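Local coordinates for protein homoaconitase large subunit (Methanocaldococcus jannaschii, PDB 4KP2) that forms the large, iron-sulfur subunit of a hydro-lyase that interconverts (R)-homocitrate, cis-homoaconitate and homoisocitrate in 2-oxosuberate biosynthesis, at residues Val47-Thr52 against Asn126-Asn131. Residues are numbered along the deposited sequence; the frame is centred on the assembly and turned at random.
Sequences VDLAMT and NYVLPN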
loop_
_atom_site.group_PDB
_atom_site.type_symbol
_atom_site.label_atom_id
_atom_site.label_comp_id
_atom_site.label_asym_id
_atom_site.label_seq_id
_atom_site.Cartn_x
_atom_site.Cartn_y
_atom_site.Cartn_z
ATOM N N VAL A 47 -10.842 -2.777 -34.050
ATOM C CA VAL A 47 -10.713 -2.273 -32.687
ATOM C C VAL A 47 -9.904 -0.980 -32.625
ATOM O O VAL A 47 -8.807 -0.891 -33.179
ATOM C CB VAL A 47 -10.083 -3.331 -31.762
ATOM C CG1 VAL A 47 -10.009 -2.818 -30.333
ATOM C CG2 VAL A 47 -10.888 -4.618 -31.825
ATOM N N ASP A 48 -10.459 0.021 -31.947
ATOM C CA ASP A 48 -9.809 1.320 -31.814
ATOM C C ASP A 48 -8.854 1.364 -30.626
ATOM O O ASP A 48 -7.901 2.139 -30.616
ATOM C CB ASP A 48 -10.856 2.425 -31.672
ATOM C CG ASP A 48 -11.648 2.643 -32.939
ATOM O OD1 ASP A 48 -11.040 2.597 -34.028
ATOM O OD2 ASP A 48 -12.874 2.858 -32.847
ATOM N N LEU A 49 -9.117 0.532 -29.623
ATOM C CA LEU A 49 -8.317 0.541 -28.405
ATOM C C LEU A 49 -8.324 -0.823 -27.717
ATOM O O LEU A 49 -9.383 -1.368 -27.412
ATOM C CB LEU A 49 -8.835 1.617 -27.449
ATOM C CG LEU A 49 -7.885 2.107 -26.356
ATOM C CD1 LEU A 49 -6.657 2.743 -26.982
ATOM C CD2 LEU A 49 -8.592 3.091 -25.437
ATOM N N ALA A 50 -7.135 -1.366 -27.475
ATOM C CA ALA A 50 -7.000 -2.662 -26.817
ATOM C C ALA A 50 -6.168 -2.543 -25.543
ATOM O O ALA A 50 -5.093 -1.944 -25.548
ATOM C CB ALA A 50 -6.383 -3.676 -27.768
ATOM N N MET A 51 -6.667 -3.116 -24.453
ATOM C CA MET A 51 -6.005 -2.984 -23.158
ATOM C C MET A 51 -6.052 -4.251 -22.306
ATOM O O MET A 51 -7.096 -4.890 -22.177
ATOM C CB MET A 51 -6.588 -1.799 -22.381
ATOM C CG MET A 51 -6.353 -1.853 -20.879
ATOM S SD MET A 51 -7.792 -2.459 -19.977
ATOM C CE MET A 51 -7.009 -3.592 -18.834
ATOM N N THR A 52 -4.907 -4.605 -21.730
ATOM C CA THR A 52 -4.817 -5.703 -20.773
ATOM C C THR A 52 -3.985 -5.280 -19.565
ATOM O O THR A 52 -3.032 -4.511 -19.695
ATOM C CB THR A 52 -4.195 -6.961 -21.401
ATOM O OG1 THR A 52 -2.996 -6.605 -22.101
ATOM C CG2 THR A 52 -5.169 -7.611 -22.373
ATOM N N ASN A 126 -6.723 9.476 -20.599
ATOM C CA ASN A 126 -5.799 9.809 -21.679
ATOM C C ASN A 126 -5.944 8.997 -22.967
ATOM O O ASN A 126 -5.064 9.042 -23.827
ATOM C CB ASN A 126 -4.356 9.712 -21.169
ATOM C CG ASN A 126 -3.414 10.657 -21.891
ATOM O OD1 ASN A 126 -2.721 10.264 -22.830
ATOM N ND2 ASN A 126 -3.384 11.910 -21.456
ATOM N N TYR A 127 -7.043 8.264 -23.120
ATOM C CA TYR A 127 -7.188 7.410 -24.299
ATOM C C TYR A 127 -8.583 7.375 -24.922
ATOM O O TYR A 127 -8.753 7.739 -26.086
ATOM C CB TYR A 127 -6.717 5.986 -23.990
ATOM C CG TYR A 127 -5.245 5.887 -23.661
ATOM C CD1 TYR A 127 -4.285 5.977 -24.659
ATOM C CD2 TYR A 127 -4.816 5.702 -22.353
ATOM C CE1 TYR A 127 -2.939 5.887 -24.365
ATOM C CE2 TYR A 127 -3.471 5.610 -22.050
ATOM C CZ TYR A 127 -2.537 5.705 -23.061
ATOM O OH TYR A 127 -1.196 5.614 -22.766
ATOM N N VAL A 128 -9.570 6.929 -24.152
ATOM C CA VAL A 128 -10.910 6.669 -24.682
ATOM C C VAL A 128 -11.607 7.887 -25.289
ATOM O O VAL A 128 -11.954 8.837 -24.586
ATOM C CB VAL A 128 -11.833 6.058 -23.610
ATOM C CG1 VAL A 128 -13.225 5.839 -24.178
ATOM C CG2 VAL A 128 -11.253 4.752 -23.093
ATOM N N LEU A 129 -11.818 7.839 -26.601
ATOM C CA LEU A 129 -12.571 8.870 -27.306
ATOM C C LEU A 129 -13.958 8.347 -27.659
ATOM O O LEU A 129 -14.153 7.139 -27.765
ATOM C CB LEU A 129 -11.835 9.296 -28.578
ATOM C CG LEU A 129 -10.586 10.160 -28.406
ATOM C CD1 LEU A 129 -9.959 10.455 -29.760
ATOM C CD2 LEU A 129 -10.932 11.447 -27.682
ATOM N N PRO A 130 -14.932 9.257 -27.827
ATOM C CA PRO A 130 -16.288 8.867 -28.227
ATOM C C PRO A 130 -16.314 8.098 -29.547
ATOM O O PRO A 130 -15.384 8.210 -30.345
ATOM C CB PRO A 130 -17.000 10.212 -28.387
ATOM C CG PRO A 130 -16.293 11.112 -27.441
ATOM C CD PRO A 130 -14.852 10.690 -27.492
ATOM N N ASN A 131 -17.375 7.318 -29.750
ATOM C CA ASN A 131 -17.581 6.527 -30.967
ATOM C C ASN A 131 -16.566 5.402 -31.187
ATOM O O ASN A 131 -16.626 4.693 -32.192
ATOM C CB ASN A 131 -17.659 7.426 -32.208
ATOM C CG ASN A 131 -18.689 8.526 -32.067
ATOM O OD1 ASN A 131 -19.658 8.394 -31.320
ATOM N ND2 ASN A 131 -18.483 9.623 -32.786
#
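Leu49 meets Tyr127 and Val128 through a single methyl group. Its CD2 lies 3.7 Å from Tyr127 CB and 3.9 Å from Val128 CG2. Both contacts are purely apolar, and the leucine side chain crosses each partner at about a right angle. The CB of Leu49 already points at the loop. With CG anti to the backbone N (chi1 -160°) and chi2 at 62°, CD2 is the methyl that reaches it. Tyr127 offers its CB here and not its ring. With CG anti to its carbonyl carbon (chi1 -64°), the ring swings away from Leu49. The phenol reaches His112, at the end of edge strand 111-112, and its OH is hydrogen-bonded to His112 NE2. In Val128, the CG2 branch does the touching. Leu123 of helix 119-126 touches both Leu49 and Val128, so the leucine is part of a small apolar cluster between strand, loop and helix.

The other end of the contact is polar and looser. Asp48 OD2 comes no closer than 4.2 Å to Asn131 O, too far for a bond. The carboxylate has other partners: OD1 makes a salt bridge with Lys32, and OD2 accepts a hydrogen bond from the backbone N of Phe133. The second of these ties the residue just before strand 49-53 to the first residue of strand 133-136. Asn131 turns its amide ND2 to the carbonyl of Glu269.

Strands 49-53 and 133-136 are parallel neighbours in a five-stranded sheet of order 3-2-1-4-5. Strand 111-112, helix 119-126 and strand 133-136 form a beta-alpha-beta crossover that passes over strands 77-80 and 49-53. Leu49 of the central strand packs against Leu123 of the crossing helix and against the loop after it, within the alpha-beta-alpha sandwich of this aconitase-family subunit.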